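Local coordinates for FAD-binding PCMH-type domain-containing protein (Gibberella zeae, PDB 6YJO) that probably oxidises oligosaccharides as a member of the oxygen-dependent FAD-linked oxidoreductases, carrying a covalently held flavin cofactor, at residues G177-S180 and R181-L185; F435-L438 and K439-R442; F441-S444 and V445-T448; K447-D451 and G452-M456; E469-K472 and R473-K477. All blocks are in the same frame, centred on the assembly; numbering follows the deposited sequence.

Interaction 1: G177-S180 and R181-L185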
loop_
_atom_site.group_PDB
_atom_site.type_symbol
_atom_site.label_atom_id
_atom_site.label_comp_id
_atom_site.label_asym_id
_atom_site.label_seq_id
_atom_site.Cartn_x
_atom_site.Cartn_y
_atom_site.Cartn_z
ATOM N N GLY A 177 -7.228 2.775 3.067
ATOM C CA GLY A 177 -7.339 4.161 3.453
ATOM C C GLY A 177 -8.603 4.398 4.249
ATOM O O GLY A 177 -9.261 3.459 4.703
ATOM N N PHE A 178 -8.947 5.676 4.397
ATOM C CA PHE A 178 -10.069 6.089 5.231
ATOM C C PHE A 178 -11.426 5.867 4.576
ATOM O O PHE A 178 -12.439 6.269 5.151
ATOM C CB PHE A 178 -9.901 7.563 5.619
ATOM C CG PHE A 178 -8.845 7.794 6.666
ATOM C CD1 PHE A 178 -8.773 6.981 7.787
ATOM C CD2 PHE A 178 -7.918 8.815 6.527
ATOM C CE1 PHE A 178 -7.807 7.182 8.746
ATOM C CE2 PHE A 178 -6.945 9.025 7.489
ATOM C CZ PHE A 178 -6.890 8.206 8.602
ATOM N N ALA A 179 -11.470 5.239 3.403
ATOM C CA ALA A 179 -12.707 4.759 2.802
ATOM C C ALA A 179 -12.763 3.242 2.699
ATOM O O ALA A 179 -13.752 2.708 2.187
ATOM C CB ALA A 179 -12.883 5.364 1.405
ATOM N N SER A 180 -11.733 2.535 3.169
ATOM C CA SER A 180 -11.663 1.095 2.949
ATOM C C SER A 180 -12.710 0.356 3.769
ATOM O O SER A 180 -13.403 -0.531 3.256
ATOM C CB SER A 180 -10.263 0.581 3.284
ATOM O OG SER A 180 -9.354 0.875 2.239
ATOM N N ARG A 181 -12.837 0.704 5.051
ATOM C CA ARG A 181 -13.783 -0.001 5.911
ATOM C C ARG A 181 -15.199 0.087 5.360
ATOM O O ARG A 181 -16.031 -0.785 5.640
ATOM C CB ARG A 181 -13.728 0.569 7.327
ATOM C CG ARG A 181 -14.245 -0.384 8.382
ATOM C CD ARG A 181 -13.816 0.035 9.774
ATOM N NE ARG A 181 -14.436 -0.819 10.780
ATOM C CZ ARG A 181 -15.702 -0.705 11.173
ATOM N NH1 ARG A 181 -16.480 0.235 10.649
ATOM N NH2 ARG A 181 -16.190 -1.531 12.088
ATOM N N THR A 182 -15.485 1.125 4.576
ATOM C CA THR A 182 -16.804 1.346 4.004
ATOM C C THR A 182 -16.927 0.842 2.575
ATOM O O THR A 182 -18.002 0.372 2.187
ATOM C CB THR A 182 -17.140 2.842 4.028
ATOM O OG1 THR A 182 -17.042 3.334 5.370
ATOM C CG2 THR A 182 -18.542 3.102 3.483
ATOM N N HIS A 183 -15.856 0.929 1.785
ATOM C CA HIS A 183 -15.910 0.581 0.374
ATOM C C HIS A 183 -14.816 -0.388 -0.060
ATOM O O HIS A 183 -14.723 -0.687 -1.255
ATOM C CB HIS A 183 -15.832 1.853 -0.488
ATOM C CG HIS A 183 -16.987 2.789 -0.295
ATOM N ND1 HIS A 183 -16.820 4.118 0.032
ATOM C CD2 HIS A 183 -18.323 2.590 -0.389
ATOM C CE1 HIS A 183 -18.004 4.696 0.135
ATOM N NE2 HIS A 183 -18.932 3.792 -0.116
ATOM N N GLY A 184 -13.986 -0.874 0.858
ATOM C CA GLY A 184 -13.079 -1.969 0.586
ATOM C C GLY A 184 -11.681 -1.503 0.213
ATOM O O GLY A 184 -11.407 -0.318 0.009
ATOM N N LEU A 185 -10.777 -2.480 0.138
ATOM C CA LEU A 185 -9.457 -2.239 -0.420
ATOM C C LEU A 185 -9.579 -1.814 -1.879
ATOM O O LEU A 185 -10.567 -2.102 -2.558
ATOM C CB LEU A 185 -8.588 -3.495 -0.329
ATOM C CG LEU A 185 -8.355 -4.136 1.042
ATOM C CD1 LEU A 185 -7.656 -5.473 0.860
ATOM C CD2 LEU A 185 -7.543 -3.225 1.958
#

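Interaction 2: F435-L438 and K439-R442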
loop_
_atom_site.group_PDB
_atom_site.type_symbol
_atom_site.label_atom_id
_atom_site.label_comp_id
_atom_site.label_asym_id
_atom_site.label_seq_id
_atom_site.Cartn_x
_atom_site.Cartn_y
_atom_site.Cartn_z
ATOM N N PHE A 435 16.373 0.020 13.041
ATOM C CA PHE A 435 15.801 -1.303 12.790
ATOM C C PHE A 435 15.453 -2.011 14.096
ATOM O O PHE A 435 14.433 -2.705 14.177
ATOM C CB PHE A 435 16.772 -2.164 11.976
ATOM C CG PHE A 435 17.222 -1.539 10.681
ATOM C CD1 PHE A 435 16.327 -0.891 9.848
ATOM C CD2 PHE A 435 18.547 -1.620 10.297
ATOM C CE1 PHE A 435 16.754 -0.326 8.653
ATOM C CE2 PHE A 435 18.979 -1.058 9.110
ATOM C CZ PHE A 435 18.082 -0.411 8.288
ATOM N N THR A 436 16.290 -1.855 15.127
ATOM C CA THR A 436 16.055 -2.553 16.389
ATOM C C THR A 436 14.771 -2.084 17.063
ATOM O O THR A 436 14.005 -2.902 17.586
ATOM C CB THR A 436 17.237 -2.350 17.338
ATOM O OG1 THR A 436 18.448 -2.801 16.717
ATOM C CG2 THR A 436 17.006 -3.121 18.632
ATOM N N VAL A 437 14.522 -0.774 17.075
ATOM C CA VAL A 437 13.422 -0.242 17.873
ATOM C C VAL A 437 12.078 -0.638 17.273
ATOM O O VAL A 437 11.151 -1.014 17.999
ATOM C CB VAL A 437 13.568 1.285 18.017
ATOM C CG1 VAL A 437 13.381 1.986 16.669
ATOM C CG2 VAL A 437 12.601 1.815 19.062
ATOM N N LEU A 438 11.947 -0.571 15.945
ATOM C CA LEU A 438 10.688 -0.973 15.322
ATOM C C LEU A 438 10.453 -2.474 15.462
ATOM O O LEU A 438 9.317 -2.911 15.678
ATOM C CB LEU A 438 10.661 -0.562 13.848
ATOM C CG LEU A 438 10.512 0.929 13.512
ATOM C CD1 LEU A 438 10.035 1.101 12.076
ATOM C CD2 LEU A 438 9.573 1.647 14.474
ATOM N N LYS A 439 11.511 -3.280 15.341
ATOM C CA LYS A 439 11.357 -4.720 15.524
ATOM C C LYS A 439 11.007 -5.055 16.969
ATOM O O LYS A 439 10.184 -5.943 17.224
ATOM C CB LYS A 439 12.637 -5.444 15.100
ATOM C CG LYS A 439 12.547 -6.971 15.156
ATOM C CD LYS A 439 13.769 -7.621 14.510
ATOM C CE LYS A 439 13.772 -9.136 14.673
ATOM N NZ LYS A 439 14.727 -9.592 15.724
ATOM N N ARG A 440 11.625 -4.361 17.927
ATOM C CA ARG A 440 11.284 -4.571 19.330
ATOM C C ARG A 440 9.815 -4.255 19.589
ATOM O O ARG A 440 9.151 -4.954 20.364
ATOM C CB ARG A 440 12.196 -3.720 20.217
ATOM C CG ARG A 440 11.742 -3.595 21.661
ATOM C CD ARG A 440 12.837 -3.011 22.548
ATOM N NE ARG A 440 13.516 -1.880 21.916
ATOM C CZ ARG A 440 14.832 -1.782 21.724
ATOM N NH1 ARG A 440 15.660 -2.739 22.127
ATOM N NH2 ARG A 440 15.326 -0.703 21.132
ATOM N N PHE A 441 9.287 -3.210 18.949
ATOM C CA PHE A 441 7.861 -2.922 19.066
ATOM C C PHE A 441 7.031 -4.029 18.427
ATOM O O PHE A 441 6.096 -4.556 19.043
ATOM C CB PHE A 441 7.532 -1.577 18.412
ATOM C CG PHE A 441 8.115 -0.383 19.118
ATOM C CD1 PHE A 441 8.544 -0.462 20.435
ATOM C CD2 PHE A 441 8.222 0.831 18.458
ATOM C CE1 PHE A 441 9.071 0.644 21.074
ATOM C CE2 PHE A 441 8.748 1.936 19.092
ATOM C CZ PHE A 441 9.175 1.843 20.402
ATOM N N ARG A 442 7.356 -4.388 17.184
ATOM C CA ARG A 442 6.581 -5.399 16.471
ATOM C C ARG A 442 6.582 -6.730 17.215
ATOM O O ARG A 442 5.534 -7.374 17.352
ATOM C CB ARG A 442 7.128 -5.556 15.048
ATOM C CG ARG A 442 6.804 -6.880 14.370
ATOM C CD ARG A 442 7.073 -6.824 12.866
ATOM N NE ARG A 442 8.019 -7.852 12.431
ATOM C CZ ARG A 442 9.320 -7.653 12.223
ATOM N NH1 ARG A 442 9.864 -6.453 12.401
ATOM N NH2 ARG A 442 10.084 -8.662 11.828
#

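Interaction 3: F441-S444 and V445-T448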
loop_
_atom_site.group_PDB
_atom_site.type_symbol
_atom_site.label_atom_id
_atom_site.label_comp_id
_atom_site.label_asym_id
_atom_site.label_seq_id
_atom_site.Cartn_x
_atom_site.Cartn_y
_atom_site.Cartn_z
ATOM N N PHE A 441 9.287 -3.210 18.949
ATOM C CA PHE A 441 7.861 -2.922 19.066
ATOM C C PHE A 441 7.031 -4.029 18.427
ATOM O O PHE A 441 6.096 -4.556 19.043
ATOM C CB PHE A 441 7.532 -1.577 18.412
ATOM C CG PHE A 441 8.115 -0.383 19.118
ATOM C CD1 PHE A 441 8.544 -0.462 20.435
ATOM C CD2 PHE A 441 8.222 0.831 18.458
ATOM C CE1 PHE A 441 9.071 0.644 21.074
ATOM C CE2 PHE A 441 8.748 1.936 19.092
ATOM C CZ PHE A 441 9.175 1.843 20.402
ATOM N N ARG A 442 7.356 -4.388 17.184
ATOM C CA ARG A 442 6.581 -5.399 16.471
ATOM C C ARG A 442 6.582 -6.730 17.215
ATOM O O ARG A 442 5.534 -7.374 17.352
ATOM C CB ARG A 442 7.128 -5.556 15.048
ATOM C CG ARG A 442 6.804 -6.880 14.370
ATOM C CD ARG A 442 7.073 -6.824 12.866
ATOM N NE ARG A 442 8.019 -7.852 12.431
ATOM C CZ ARG A 442 9.320 -7.653 12.223
ATOM N NH1 ARG A 442 9.864 -6.453 12.401
ATOM N NH2 ARG A 442 10.084 -8.662 11.828
ATOM N N ASP A 443 7.742 -7.157 17.717
ATOM C CA ASP A 443 7.812 -8.444 18.405
ATOM C C ASP A 443 7.012 -8.430 19.702
ATOM O O ASP A 443 6.388 -9.435 20.060
ATOM C CB ASP A 443 9.266 -8.811 18.687
ATOM C CG ASP A 443 10.059 -9.049 17.420
ATOM O OD1 ASP A 443 9.440 -9.383 16.388
ATOM O OD2 ASP A 443 11.297 -8.901 17.455
ATOM N N SER A 444 7.031 -7.309 20.428
ATOM C CA SER A 444 6.270 -7.207 21.671
ATOM C C SER A 444 4.803 -7.564 21.464
ATOM O O SER A 444 4.128 -7.986 22.408
ATOM C CB SER A 444 6.388 -5.791 22.239
ATOM O OG SER A 444 5.613 -4.876 21.484
ATOM N N VAL A 445 4.297 -7.397 20.241
ATOM C CA VAL A 445 2.908 -7.720 19.937
ATOM C C VAL A 445 2.742 -9.212 19.672
ATOM O O VAL A 445 1.788 -9.834 20.152
ATOM C CB VAL A 445 2.430 -6.882 18.736
ATOM C CG1 VAL A 445 1.120 -7.428 18.196
ATOM C CG2 VAL A 445 2.298 -5.415 19.119
ATOM N N THR A 446 3.668 -9.809 18.921
ATOM C CA THR A 446 3.456 -11.129 18.342
ATOM C C THR A 446 4.011 -12.269 19.187
ATOM O O THR A 446 3.679 -13.430 18.920
ATOM C CB THR A 446 4.094 -11.188 16.952
ATOM O OG1 THR A 446 5.492 -10.880 17.051
ATOM C CG2 THR A 446 3.422 -10.193 16.016
ATOM N N LYS A 447 4.847 -11.973 20.186
ATOM C CA LYS A 447 5.507 -13.018 20.968
ATOM C C LYS A 447 4.551 -14.121 21.411
ATOM O O LYS A 447 4.817 -15.308 21.194
ATOM C CB LYS A 447 6.196 -12.392 22.187
ATOM C CG LYS A 447 7.620 -11.923 21.912
ATOM C CD LYS A 447 8.272 -11.277 23.131
ATOM C CE LYS A 447 8.505 -12.276 24.254
ATOM N NZ LYS A 447 9.512 -11.792 25.241
ATOM N N THR A 448 3.433 -13.750 22.036
ATOM C CA THR A 448 2.490 -14.726 22.572
ATOM C C THR A 448 1.507 -15.248 21.528
ATOM O O THR A 448 0.764 -16.193 21.814
ATOM C CB THR A 448 1.718 -14.099 23.740
ATOM O OG1 THR A 448 2.646 -13.680 24.748
ATOM C CG2 THR A 448 0.731 -15.094 24.348
#

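Interaction 4: K447-D451 and G452-M456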
loop_
_atom_site.group_PDB
_atom_site.type_symbol
_atom_site.label_atom_id
_atom_site.label_comp_id
_atom_site.label_asym_id
_atom_site.label_seq_id
_atom_site.Cartn_x
_atom_site.Cartn_y
_atom_site.Cartn_z
ATOM N N LYS A 447 4.847 -11.973 20.186
ATOM C CA LYS A 447 5.507 -13.018 20.968
ATOM C C LYS A 447 4.551 -14.121 21.411
ATOM O O LYS A 447 4.817 -15.308 21.194
ATOM C CB LYS A 447 6.196 -12.392 22.187
ATOM C CG LYS A 447 7.620 -11.923 21.912
ATOM C CD LYS A 447 8.272 -11.277 23.131
ATOM C CE LYS A 447 8.505 -12.276 24.254
ATOM N NZ LYS A 447 9.512 -11.792 25.241
ATOM N N THR A 448 3.433 -13.750 22.036
ATOM C CA THR A 448 2.490 -14.726 22.572
ATOM C C THR A 448 1.507 -15.248 21.528
ATOM O O THR A 448 0.764 -16.193 21.814
ATOM C CB THR A 448 1.718 -14.099 23.740
ATOM O OG1 THR A 448 2.646 -13.680 24.748
ATOM C CG2 THR A 448 0.731 -15.094 24.348
ATOM N N MET A 449 1.505 -14.682 20.325
ATOM C CA MET A 449 0.508 -15.013 19.317
ATOM C C MET A 449 0.899 -16.286 18.571
ATOM O O MET A 449 2.073 -16.498 18.254
ATOM C CB MET A 449 0.369 -13.848 18.335
ATOM C CG MET A 449 -1.055 -13.389 18.070
ATOM S SD MET A 449 -1.091 -11.930 17.009
ATOM C CE MET A 449 -0.526 -10.670 18.150
ATOM N N ALA A 450 -0.092 -17.139 18.301
ATOM C CA ALA A 450 0.140 -18.328 17.486
ATOM C C ALA A 450 0.829 -17.943 16.184
ATOM O O ALA A 450 0.429 -16.989 15.510
ATOM C CB ALA A 450 -1.183 -19.040 17.202
ATOM N N ASP A 451 1.866 -18.706 15.828
ATOM C CA ASP A 451 2.759 -18.298 14.748
ATOM C C ASP A 451 2.016 -18.016 13.445
ATOM O O ASP A 451 2.505 -17.243 12.610
ATOM C CB ASP A 451 3.820 -19.371 14.518
ATOM C CG ASP A 451 4.861 -18.943 13.509
ATOM O OD1 ASP A 451 5.784 -18.191 13.893
ATOM O OD2 ASP A 451 4.751 -19.346 12.331
ATOM N N GLY A 452 0.849 -18.627 13.248
ATOM C CA GLY A 452 0.108 -18.446 12.015
ATOM C C GLY A 452 -1.179 -17.662 12.172
ATOM O O GLY A 452 -2.084 -17.782 11.341
ATOM N N ASP A 453 -1.278 -16.855 13.228
ATOM C CA ASP A 453 -2.449 -16.023 13.472
ATOM C C ASP A 453 -2.241 -14.569 13.072
ATOM O O ASP A 453 -3.183 -13.774 13.161
ATOM C CB ASP A 453 -2.841 -16.088 14.954
ATOM C CG ASP A 453 -3.839 -17.196 15.251
ATOM O OD1 ASP A 453 -4.362 -17.813 14.300
ATOM O OD2 ASP A 453 -4.103 -17.447 16.447
ATOM N N TRP A 454 -1.041 -14.202 12.630
ATOM C CA TRP A 454 -0.728 -12.824 12.286
ATOM C C TRP A 454 0.118 -12.807 11.023
ATOM O O TRP A 454 0.882 -13.739 10.754
ATOM C CB TRP A 454 0.020 -12.107 13.422
ATOM C CG TRP A 454 1.321 -12.762 13.786
ATOM C CD1 TRP A 454 1.498 -13.803 14.646
ATOM C CD2 TRP A 454 2.624 -12.420 13.297
ATOM N NE1 TRP A 454 2.828 -14.131 14.728
ATOM C CE2 TRP A 454 3.542 -13.295 13.910
ATOM C CE3 TRP A 454 3.103 -11.458 12.403
ATOM C CZ2 TRP A 454 4.911 -13.238 13.657
ATOM C CZ3 TRP A 454 4.463 -11.401 12.155
ATOM C CH2 TRP A 454 5.351 -12.287 12.780
ATOM N N GLY A 455 -0.029 -11.736 10.255
ATOM C CA GLY A 455 0.745 -11.555 9.048
ATOM C C GLY A 455 1.291 -10.148 8.942
ATOM O O GLY A 455 1.368 -9.428 9.941
ATOM N N MET A 456 1.674 -9.749 7.731
ATOM C CA MET A 456 2.204 -8.422 7.473
ATOM C C MET A 456 1.640 -7.929 6.148
ATOM O O MET A 456 1.057 -8.689 5.373
ATOM C CB MET A 456 3.740 -8.429 7.472
ATOM C CG MET A 456 4.340 -8.850 8.809
ATOM S SD MET A 456 6.141 -8.902 8.819
ATOM C CE MET A 456 6.542 -7.172 9.064
#

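Interaction 5: E469-K472 and R473-K477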
loop_
_atom_site.group_PDB
_atom_site.type_symbol
_atom_site.label_atom_id
_atom_site.label_comp_id
_atom_site.label_asym_id
_atom_site.label_seq_id
_atom_site.Cartn_x
_atom_site.Cartn_y
_atom_site.Cartn_z
ATOM N N GLU A 469 10.553 -15.283 5.000
ATOM C CA GLU A 469 9.690 -14.707 6.028
ATOM C C GLU A 469 8.721 -13.697 5.433
ATOM O O GLU A 469 7.537 -13.674 5.794
ATOM C CB GLU A 469 10.537 -14.052 7.117
ATOM C CG GLU A 469 9.735 -13.398 8.237
ATOM C CD GLU A 469 9.046 -14.409 9.138
ATOM O OE1 GLU A 469 9.152 -15.626 8.862
ATOM O OE2 GLU A 469 8.405 -13.988 10.127
ATOM N N ALA A 470 9.202 -12.853 4.518
ATOM C CA ALA A 470 8.353 -11.804 3.966
ATOM C C ALA A 470 7.166 -12.397 3.218
ATOM O O ALA A 470 6.014 -12.020 3.462
ATOM C CB ALA A 470 9.169 -10.900 3.042
ATOM N N VAL A 471 7.426 -13.334 2.303
ATOM C CA VAL A 471 6.334 -13.891 1.513
ATOM C C VAL A 471 5.419 -14.744 2.386
ATOM O O VAL A 471 4.218 -14.859 2.108
ATOM C CB VAL A 471 6.882 -14.684 0.307
ATOM C CG1 VAL A 471 7.710 -13.773 -0.596
ATOM C CG2 VAL A 471 7.702 -15.896 0.751
ATOM N N LYS A 472 5.956 -15.354 3.447
ATOM C CA LYS A 472 5.098 -16.057 4.398
ATOM C C LYS A 472 4.073 -15.113 5.015
ATOM O O LYS A 472 2.898 -15.471 5.164
ATOM C CB LYS A 472 5.941 -16.715 5.494
ATOM C CG LYS A 472 5.148 -17.102 6.748
ATOM C CD LYS A 472 5.931 -18.043 7.659
ATOM C CE LYS A 472 5.191 -18.295 8.972
ATOM N NZ LYS A 472 5.472 -19.643 9.542
ATOM N N ARG A 473 4.498 -13.900 5.370
ATOM C CA ARG A 473 3.666 -12.976 6.131
ATOM C C ARG A 473 2.778 -12.113 5.244
ATOM O O ARG A 473 1.634 -11.827 5.617
ATOM C CB ARG A 473 4.550 -12.084 7.008
ATOM C CG ARG A 473 5.381 -12.846 8.030
ATOM C CD ARG A 473 4.518 -13.532 9.083
ATOM N NE ARG A 473 5.320 -14.361 9.979
ATOM C CZ ARG A 473 4.819 -15.195 10.886
ATOM N NH1 ARG A 473 3.505 -15.321 11.031
ATOM N NH2 ARG A 473 5.639 -15.907 11.651
ATOM N N TYR A 474 3.272 -11.678 4.079
ATOM C CA TYR A 474 2.431 -10.869 3.200
ATOM C C TYR A 474 1.333 -11.711 2.562
ATOM O O TYR A 474 0.192 -11.252 2.420
ATOM C CB TYR A 474 3.257 -10.212 2.093
ATOM C CG TYR A 474 4.457 -9.400 2.525
ATOM C CD1 TYR A 474 4.605 -8.945 3.831
ATOM C CD2 TYR A 474 5.440 -9.073 1.602
ATOM C CE1 TYR A 474 5.715 -8.200 4.200
ATOM C CE2 TYR A 474 6.543 -8.327 1.960
ATOM C CZ TYR A 474 6.680 -7.897 3.258
ATOM O OH TYR A 474 7.780 -7.157 3.621
ATOM N N TYR A 475 1.661 -12.940 2.164
ATOM C CA TYR A 475 0.810 -13.731 1.291
ATOM C C TYR A 475 0.277 -15.004 1.931
ATOM O O TYR A 475 -0.602 -15.645 1.344
ATOM C CB TYR A 475 1.579 -14.077 0.005
ATOM C CG TYR A 475 2.186 -12.846 -0.633
ATOM C CD1 TYR A 475 1.406 -11.730 -0.899
ATOM C CD2 TYR A 475 3.538 -12.779 -0.923
ATOM C CE1 TYR A 475 1.952 -10.589 -1.462
ATOM C CE2 TYR A 475 4.091 -11.644 -1.486
ATOM C CZ TYR A 475 3.294 -10.553 -1.751
ATOM O OH TYR A 475 3.841 -9.423 -2.310
ATOM N N GLY A 476 0.773 -15.387 3.101
ATOM C CA GLY A 476 0.114 -16.429 3.872
ATOM C C GLY A 476 -0.045 -17.719 3.094
ATOM O O GLY A 476 0.894 -18.211 2.458
ATOM N N LYS A 477 -1.253 -18.284 3.146
ATOM C CA LYS A 477 -1.539 -19.577 2.532
ATOM C C LYS A 477 -1.768 -19.480 1.027
ATOM O O LYS A 477 -2.111 -20.490 0.400
ATOM C CB LYS A 477 -2.753 -20.227 3.204
ATOM C CG LYS A 477 -4.074 -19.494 2.984
ATOM C CD LYS A 477 -5.237 -20.268 3.595
ATOM C CE LYS A 477 -6.551 -19.516 3.447
ATOM N NZ LYS A 477 -7.732 -20.390 3.701
#

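Interaction 1: G177-S180 and R181-L185
The imidazole of His-183 meets the carbonyl oxygen of Ala-179 obliquely, with ND1 4.0 Å from that oxygen, while the methyl CG2 of Thr-182 lies 3.6 Å above the centre of one ring face. The ring also stacks with Phe-235. In the backbone, His-183 N donates to Ala-179 O over 2.8 Å, the donor lying nearly along the C=O axis, and Thr-182 N adds a weak bond to the same oxygen. This is the short helix 180-183, and Ala-179 O opens its ladder of backbone bonds. Ser-180 O receives Gly-184 N next; the modelled length of that bond is too short to be trusted. Ser-180 OG is used twice. Its torsion sets it beside its own backbone N (chi1 -78°), where Gly-177 N donates to it at 3.0 Å, and from there it gives a weak bond of 3.3 Å to Gly-184 O. One buried hydroxyl thus links, on one side only weakly, the entry of the helix to its exit, where Gly-184 leaves the helical conformation with positive phi (96°). CG of Arg-181 lies opposite its backbone N (chi1 -158°) and the chain runs extended to NE, carrying the guanidinium outward. It donates to Ala-266 O on helix 252-268, to Pro-270 O, and to Leu-273 O on strand 273-280, so this single turn is fastened to the helix, the strand and the loop joining them.

Interaction 2: F435-L438 and K439-R442
Val-437 and Phe-441 lie side by side and point the same way, one turn apart on helix 431-446, with Val-437 CG2 touching Phe-441 CZ at 3.7 Å. The torsions explain the match: CG2 stands opposite the backbone N of Val-437, and the phenyl stands opposite its own carbonyl carbon (chi1 -67°). The ring is thereby laid across the preceding turn, with Val-437 O 3.3 Å above one face and shifted toward the rim. Leu-438 CD2 comes to the same ring obliquely, 4.3 Å from Phe-441 CD2. Thr-436 and Arg-440 behave differently, for their side chains cross obliquely. A bend at chi3 (43°) folds the arginine back along the helix, so that NH1 comes within 3.8 Å of Thr-436 CG2, and Thr-436 O lies over one face of the guanidinium. The hydroxyl of Thr-436 is engaged by Asn-432 O. Regular backbone bonds run beneath these pairs, such as Arg-440 N to Thr-436 O at 2.8 Å and Arg-442 N to Leu-438 O at 2.9 Å. Phe-441 also meets Trp-380 edge-to-face, and Leu-438 packs on strands 346-352 and 417-423. The chemistry is that of an amphipathic helix: hydrocarbon groups pair on the side turned to these strands and to helix 357-371, whereas the exposed arginine touches threonine through a methyl, a contact of packing without a directional bond.

Interaction 3: F441-S444 and V445-T448
Val-445, Thr-446 and Lys-447 close the C-terminal turn of helix 431-446 over the carbonyls of Arg-442 and Asp-443, and three- and four-residue backbone bonds are mixed here. Among the backbone bonds, Val-445 N donates to Arg-442 O at 3.1 Å, a three-residue step, approaching from 59° above the carbonyl plane. Thr-446 N makes a weak four-residue bond of 3.4 Å to the same oxygen, and Lys-447 N a firmer one to Asp-443 O at 3.0 Å. Bonds from hydroxyls supplement this ladder. Ser-444 OG sits between its own backbone N and carbonyl carbon (chi1 74°), the crowded position, and from there donates to Phe-441 O; the modelled bond is short enough that its exact length is doubtful. Val-445 N stays 3.6 Å from Phe-441 O, so within these two segments it is the hydroxyl that bonds this carbonyl. Thr-446 OG1 adds a weak bond to Asp-443 O at 3.5 Å, which makes that oxygen a meeting point for several donors. From helix 357-371, the hydroxyl of Ser-362 bonds Ser-444 O. No apolar pair forms across the turn; Val-445 turns instead to Leu-350 and Trp-419 of neighbouring strands. Of the charged groups, Arg-442 is paired with Asp-462 by a salt bridge. The chain of Lys-447 starts back across the last turn, its CG lying 3.3 Å from Asp-443 O.

Interaction 4: K447-D451 and G452-M456
A type I beta turn from Ala-450 to Asp-453 reverses the chain between helix 431-446 and helix 467-475, and a Met-aromatic contact between Met-449 and Trp-454 spans its base. The turn is closed by Asp-453 N donating to Ala-450 O at 2.9 Å, reached from 48° above the carbonyl plane. Just outside the turn the two larger side chains cross, Met-449 bending at its last torsion. Its SD stands 4.7 Å from the centroid of the five-membered ring of Trp-454, 55° off the ring normal, and therefore approaches obliquely. The sulfur is closer to the stem of the tryptophan, Met-449 SD being 3.8 Å from Trp-454 CB. A chi1 of 60° directs the indole back over the turn, bringing CD1 within 3.5 Å of Ala-450 O. The ring is also held from beyond the turn: Arg-473 makes a cation-pi contact with it, and Thr-446 and Leu-350 pack against it. Asp-451, at the outer corner, is the residue with charged partners on helix 467-475. Its OD2 forms a salt bridge with Lys-472 and its OD1 another with Arg-473, so both carboxylate oxygens are satisfied by that helix; the two cations probably favour the ionised carboxylate. Trp-454 O accepts a bond from the same arginine, drawing the chain after the turn toward the helix. Across the turn the methyl of Ala-450 comes beside one carboxylate oxygen, Ala-450 CB to Asp-453 OD2 being 3.4 Å.

Interaction 5: E469-K472 and R473-K477
Glu-469 and Arg-473 form a salt bridge one turn apart on helix 467-475, in the berberine-like C-terminal region, and alanine and valine meet tyrosines one turn on along the same helix. Arg-473 NE donates to Glu-469 OE2 at 3.1 Å, almost straight and within the guanidinium plane. The carboxylate is turned steeply, with the two planes 70° apart, so OE2 is met from above its own plane. Bends in both chains make this possible, that of the arginine at chi2 (-66°). Lys-472 runs alongside, its CE 3.6 Å above the centre of a guanidinium face. Both cations turn toward Asp-451. On another flank of the helix, Ala-470 CB makes an off-centre CH-pi contact with Tyr-474, 4.2 Å from the ring centroid, and Ala-470 O lies over a face of that ring at 3.2 Å. Val-471 CB touches Tyr-475 CD2 at 4.0 Å. Gly-476 is the first residue to leave helical angles, with positive phi, while its N still reaches Lys-472 O at 3.0 Å. Tyr-474 OH is bonded to Gln-499. The charged side thus meets the turn that follows helix 431-446, and Val-471 and Tyr-475 pack on Leu-479 and Leu-482 of helix 479-489.

In the fold
Four of the five contacts form a chain along one part of the fold. Interactions 2 and 3 share Phe-441 and Arg-442 on one helix, their centres about 9 Å apart, and interaction 3 passes into interaction 4 through Lys-447 and Thr-448. There Thr-446 CG2 packs on Trp-454 CD2 at 3.6 Å. Interaction 4 is joined to interaction 5 by Asp-451 OD2 and Lys-472 NZ, 2.9 Å apart. Interaction 1 stands apart, its nearest atoms about 10 Å from interactions 4 and 5. Both it and interaction 5 come near the flavin: the side chains of Leu-185 and Tyr-475 lie about 7 and 8 Å from bound FAD, with FAD-binding Tyr-457 near both contacts.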